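Local coordinates for secreted protein (PDB 5LXZ), which is probably a secreted mononuclear copper-radical oxidase of the AA5 (galactose oxidase-like) family, at residues S400-I412 / S421-I435. The protein carries 1 engineered substitution. Sequence-based numbering, arbitrary orientation. Where two conformers were deposited one is given.
With EDO (1,2-ethanediol), chain L; EDO (1,2-ethanediol), chain J.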
loop_
_atom_site.group_PDB
_atom_site.type_symbol
_atom_site.label_atom_id
_atom_site.label_comp_id
_atom_site.label_asym_id
_atom_site.label_seq_id
_atom_site.Cartn_x
_atom_site.Cartn_y
_atom_site.Cartn_z
ATOM N N SER A 400 17.373 14.068 2.528
ATOM C CA SER A 400 17.639 12.667 2.745
ATOM C C SER A 400 17.460 12.191 4.171
ATOM O O SER A 400 17.616 12.968 5.117
ATOM C CB SER A 400 19.044 12.309 2.295
ATOM O OG SER A 400 19.141 12.498 0.901
ATOM N N LEU A 401 17.161 10.908 4.300
ATOM C CA LEU A 401 17.226 10.181 5.544
ATOM C C LEU A 401 18.692 9.886 5.846
ATOM O O LEU A 401 19.568 10.088 4.984
ATOM C CB LEU A 401 16.453 8.880 5.414
ATOM C CG LEU A 401 14.988 9.037 5.015
ATOM C CD1 LEU A 401 14.403 7.714 4.558
ATOM C CD2 LEU A 401 14.174 9.616 6.151
ATOM N N GLU A 402 18.966 9.395 7.035
ATOM C CA GLU A 402 20.337 9.015 7.402
ATOM C C GLU A 402 20.745 7.698 6.749
ATOM O O GLU A 402 21.889 7.562 6.342
ATOM C CB GLU A 402 20.540 8.961 8.929
ATOM C CG GLU A 402 21.951 8.535 9.353
ATOM C CD GLU A 402 22.118 8.167 10.813
ATOM O OE1 GLU A 402 21.138 8.071 11.553
ATOM O OE2 GLU A 402 23.303 7.977 11.229
ATOM N N LYS A 403 19.836 6.737 6.647
ATOM C CA LYS A 403 20.135 5.390 6.209
ATOM C C LYS A 403 19.154 5.023 5.122
ATOM O O LYS A 403 18.064 5.544 5.103
ATOM C CB LYS A 403 19.921 4.419 7.376
ATOM C CG LYS A 403 20.907 4.659 8.512
ATOM C CD LYS A 403 20.537 3.833 9.712
ATOM C CE LYS A 403 21.478 4.173 10.855
ATOM N NZ LYS A 403 21.279 3.268 11.999
ATOM N N GLY A 404 19.551 4.108 4.267
ATOM C CA GLY A 404 18.627 3.543 3.313
ATOM C C GLY A 404 17.494 2.891 4.078
ATOM O O GLY A 404 17.698 2.173 5.043
ATOM N N THR A 405 16.281 3.131 3.606
ATOM C CA THR A 405 15.073 2.770 4.369
ATOM C C THR A 405 14.001 2.169 3.482
ATOM O O THR A 405 13.388 2.935 2.716
ATOM C CB THR A 405 14.494 4.029 5.045
ATOM O OG1 THR A 405 15.511 4.670 5.848
ATOM C CG2 THR A 405 13.346 3.684 5.960
ATOM N N ARG A 406 13.769 0.859 3.591
ATOM C CA ARG A 406 12.553 0.231 3.080
ATOM C C ARG A 406 11.397 0.461 4.050
ATOM O O ARG A 406 11.579 0.523 5.261
ATOM C CB ARG A 406 12.711 -1.278 2.947
ATOM C CG ARG A 406 13.643 -1.775 1.873
ATOM C CD ARG A 406 13.686 -3.257 1.943
ATOM N NE ARG A 406 14.403 -3.876 0.847
ATOM C CZ ARG A 406 13.878 -4.186 -0.345
ATOM N NH1 ARG A 406 12.628 -3.826 -0.676
ATOM N NH2 ARG A 406 14.590 -4.842 -1.236
ATOM N N TYR A 407 10.168 0.484 3.520
ATOM C CA TYR A 407 8.964 0.466 4.344
ATOM C C TYR A 407 8.732 1.686 5.253
ATOM O O TYR A 407 8.076 1.535 6.267
ATOM C CB TYR A 407 8.828 -0.794 5.219
ATOM C CG TYR A 407 9.343 -2.065 4.629
ATOM C CD1 TYR A 407 8.629 -2.778 3.659
ATOM C CD2 TYR A 407 10.512 -2.611 5.098
ATOM C CE1 TYR A 407 9.114 -3.969 3.137
ATOM C CE2 TYR A 407 10.982 -3.795 4.557
ATOM C CZ TYR A 407 10.255 -4.489 3.618
ATOM O OH TYR A 407 10.761 -5.697 3.118
ATOM N N PRO A 408 9.264 2.875 4.948
ATOM C CA PRO A 408 8.994 3.965 5.899
ATOM C C PRO A 408 7.516 4.243 5.980
ATOM O O PRO A 408 6.794 4.223 4.943
ATOM C CB PRO A 408 9.709 5.175 5.276
ATOM C CG PRO A 408 9.692 4.855 3.811
ATOM C CD PRO A 408 9.867 3.358 3.704
ATOM N N GLN A 409 7.040 4.456 7.210
ATOM C CA GLN A 409 5.672 4.962 7.419
ATOM C C GLN A 409 5.664 6.454 7.148
ATOM O O GLN A 409 6.653 7.145 7.412
ATOM C CB GLN A 409 5.210 4.675 8.834
ATOM C CG GLN A 409 5.029 3.199 9.167
ATOM C CD GLN A 409 6.254 2.539 9.799
ATOM O OE1 GLN A 409 6.609 2.853 10.940
ATOM N NE2 GLN A 409 6.901 1.636 9.087
ATOM N N ALA A 410 4.568 6.994 6.602
ATOM C CA ALA A 410 4.467 8.385 6.261
ATOM C C ALA A 410 3.054 8.866 6.360
ATOM O O ALA A 410 2.183 8.353 5.643
ATOM C CB ALA A 410 5.073 8.688 4.916
ATOM N N SER A 411 2.791 9.778 7.290
ATOM C CA SER A 411 1.440 10.260 7.560
ATOM C C SER A 411 1.429 11.776 7.556
ATOM O O SER A 411 2.263 12.402 8.213
ATOM C CB SER A 411 0.965 9.764 8.929
ATOM O OG SER A 411 0.437 8.422 8.858
ATOM N N ILE A 412 0.494 12.371 6.835
ATOM C CA ILE A 412 0.282 13.815 6.837
ATOM C C ILE A 412 -0.314 14.244 8.174
ATOM O O ILE A 412 -1.219 13.587 8.703
ATOM C CB ILE A 412 -0.689 14.209 5.730
ATOM C CG1 ILE A 412 -0.118 13.835 4.346
ATOM C CG2 ILE A 412 -1.012 15.683 5.796
ATOM C CD1 ILE A 412 -1.177 13.949 3.268
ATOM N N SER A 421 8.560 7.808 9.552
ATOM C CA SER A 421 9.043 7.018 10.688
ATOM C C SER A 421 9.276 5.573 10.332
ATOM O O SER A 421 8.579 4.992 9.507
ATOM C CB SER A 421 8.021 7.140 11.848
ATOM O OG SER A 421 8.485 6.545 13.045
ATOM N N GLY A 422 10.201 4.963 11.051
ATOM C CA GLY A 422 10.391 3.547 10.965
ATOM C C GLY A 422 10.965 3.096 9.652
ATOM O O GLY A 422 11.686 3.848 8.972
ATOM N N GLY A 423 10.656 1.863 9.298
ATOM C CA GLY A 423 11.266 1.223 8.177
ATOM C C GLY A 423 12.475 0.403 8.569
ATOM O O GLY A 423 12.771 0.279 9.760
ATOM N N SER A 424 13.133 -0.210 7.599
ATOM C CA SER A 424 14.323 -1.012 7.889
ATOM C C SER A 424 15.331 -0.837 6.797
ATOM O O SER A 424 15.012 -0.507 5.664
ATOM C CB SER A 424 13.989 -2.473 8.071
ATOM O OG SER A 424 13.399 -3.023 6.901
ATOM N N GLN A 425 16.594 -1.081 7.136
ATOM C CA GLN A 425 17.632 -0.862 6.162
ATOM C C GLN A 425 17.702 -1.973 5.107
ATOM O O GLN A 425 18.252 -1.751 4.019
ATOM C CB GLN A 425 18.976 -0.729 6.872
ATOM C CG GLN A 425 20.105 -0.186 6.022
ATOM C CD GLN A 425 21.318 0.342 6.840
ATOM O OE1 GLN A 425 21.293 0.421 8.042
ATOM N NE2 GLN A 425 22.345 0.740 6.136
ATOM N N ASP A 426 17.166 -3.151 5.437
ATOM C CA ASP A 426 17.172 -4.280 4.535
ATOM C C ASP A 426 15.823 -4.959 4.478
ATOM O O ASP A 426 14.914 -4.678 5.274
ATOM C CB ASP A 426 18.286 -5.240 5.000
ATOM C CG ASP A 426 18.840 -6.119 3.892
ATOM O OD1 ASP A 426 18.343 -6.159 2.724
ATOM O OD2 ASP A 426 19.760 -6.920 4.232
ATOM N N TYR A 427 15.709 -5.884 3.542
ATOM C CA TYR A 427 14.503 -6.670 3.279
ATOM C C TYR A 427 13.930 -7.302 4.524
ATOM O O TYR A 427 14.625 -8.018 5.216
ATOM C CB TYR A 427 14.826 -7.724 2.215
ATOM C CG TYR A 427 13.686 -8.630 1.874
ATOM C CD1 TYR A 427 12.695 -8.244 0.964
ATOM C CD2 TYR A 427 13.596 -9.897 2.439
ATOM C CE1 TYR A 427 11.656 -9.091 0.631
ATOM C CE2 TYR A 427 12.558 -10.757 2.142
ATOM C CZ TYR A 427 11.559 -10.337 1.262
ATOM O OH TYR A 427 10.549 -11.175 0.950
ATOM N N ARG A 428 12.669 -7.008 4.836
ATOM C CA ARG A 428 11.981 -7.590 5.973
ATOM C C ARG A 428 12.771 -7.511 7.274
ATOM O O ARG A 428 12.732 -8.447 8.107
ATOM C CB ARG A 428 11.502 -8.994 5.676
ATOM C CG ARG A 428 10.446 -9.043 4.578
ATOM C CD ARG A 428 9.815 -10.397 4.477
ATOM N NE ARG A 428 9.117 -10.756 5.699
ATOM C CZ ARG A 428 8.452 -11.881 5.869
ATOM N NH1 ARG A 428 8.408 -12.819 4.922
ATOM N NH2 ARG A 428 7.848 -12.096 7.014
ATOM N N GLY A 429 13.465 -6.398 7.465
ATOM C CA GLY A 429 14.212 -6.213 8.697
ATOM C C GLY A 429 15.378 -7.166 8.908
ATOM O O GLY A 429 15.835 -7.269 10.037
ATOM N N ARG A 430 15.826 -7.863 7.882
ATOM C CA ARG A 430 16.844 -8.893 8.138
ATOM C C ARG A 430 18.140 -8.199 8.590
ATOM O O ARG A 430 18.424 -7.033 8.272
ATOM C CB ARG A 430 17.056 -9.778 6.926
ATOM C CG ARG A 430 17.812 -9.093 5.817
ATOM C CD ARG A 430 17.910 -9.949 4.571
ATOM N NE ARG A 430 18.359 -9.131 3.468
ATOM C CZ ARG A 430 18.104 -9.357 2.186
ATOM N NH1 ARG A 430 17.432 -10.411 1.815
ATOM N NH2 ARG A 430 18.519 -8.490 1.286
ATOM N N GLY A 431 18.927 -8.976 9.322
ATOM C CA GLY A 431 20.071 -8.465 10.070
ATOM C C GLY A 431 19.679 -7.487 11.173
ATOM O O GLY A 431 20.442 -6.575 11.501
ATOM N N ASP A 432 18.494 -7.688 11.735
ATOM C CA ASP A 432 17.914 -6.786 12.746
ATOM C C ASP A 432 18.087 -5.336 12.339
ATOM O O ASP A 432 18.615 -4.478 13.076
ATOM C CB ASP A 432 18.490 -7.077 14.155
ATOM C CG ASP A 432 17.805 -8.247 14.832
ATOM O OD1 ASP A 432 16.972 -8.950 14.203
ATOM O OD2 ASP A 432 18.111 -8.482 16.031
ATOM N N SER A 433 17.583 -5.024 11.132
ATOM C CA SER A 433 17.821 -3.739 10.510
ATOM C C SER A 433 16.694 -2.704 10.628
ATOM O O SER A 433 16.730 -1.704 9.932
ATOM C CB SER A 433 18.210 -3.925 9.048
ATOM O OG SER A 433 17.150 -4.535 8.324
ATOM N N ASN A 434 15.749 -2.927 11.534
ATOM C CA ASN A 434 14.751 -1.879 11.811
ATOM C C ASN A 434 15.431 -0.582 12.211
ATOM O O ASN A 434 16.430 -0.579 12.929
ATOM C CB ASN A 434 13.805 -2.292 12.921
ATOM C CG ASN A 434 12.797 -3.305 12.491
ATOM O OD1 ASN A 434 12.454 -3.385 11.315
ATOM N ND2 ASN A 434 12.272 -4.052 13.446
ATOM N N ILE A 435 14.925 0.513 11.676
ATOM C CA ILE A 435 15.441 1.854 11.912
ATOM C C ILE A 435 14.489 2.521 12.892
ATOM O O ILE A 435 13.378 2.907 12.512
ATOM C CB ILE A 435 15.551 2.646 10.617
ATOM C CG1 ILE A 435 16.496 1.942 9.649
ATOM C CG2 ILE A 435 16.025 4.063 10.893
ATOM C CD1 ILE A 435 16.365 2.445 8.209
HETATM C C1 EDO L . 7.341 -15.346 7.284
HETATM O O1 EDO L . 6.630 -15.146 6.067
HETATM C C2 EDO L . 6.709 -14.741 8.521
HETATM O O2 EDO L . 7.713 -14.681 9.576
HETATM C C1 EDO J . 15.588 -13.657 1.968
HETATM O O1 EDO J . 16.277 -13.033 0.865
HETATM C C2 EDO J . 16.690 -14.259 2.838
HETATM O O2 EDO J . 17.345 -13.202 3.481
HETATM O O HOH W 1 7.787 3.897 13.145
#
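Y407 reaches across to S424 and R428 in the loop that follows strand 418-421 of a Kelch-type beta-propeller blade, from the run leading into that blade's innermost strand, 409-412. Its hydroxyl accepts the backbone N-H of R428 (N to OH 2.9 Å, 157° at the hydrogen), while S424 OG lies at the ring edge, in plane, 3.4 Å from Y407 CD2. R406 CB sits over one ring face, offset toward the rim. With a phenylalanine here, R428 N would probably lose its acceptor and this turn, close to a copper site, one of its ties to the strand lead-in. Packing is tightest at G423, whose CA lies 3.0 Å from R406 O; a CB there would strike T405 CG2 and that oxygen. Paired backbone bonds join R406 to S424 and Q409 to S421 on either side of it. R406 runs extended to NE and then turns there (chi4 -86°), so that one guanidinium face looks at Y427 CD1; its NH2 bonds G372 O. Toward solvent the fit slackens: K403 and exposed Q425 cross at about a right angle, K403 CD 3.9 Å from Q425 OE1. I435, buried, sets CD1 against T405 OG1 and G404 O. At the buried strand end, Q409, bent at chi2 (93°), turns OE1 to a water that donates to it at 2.7 Å and also bonds S421 OG.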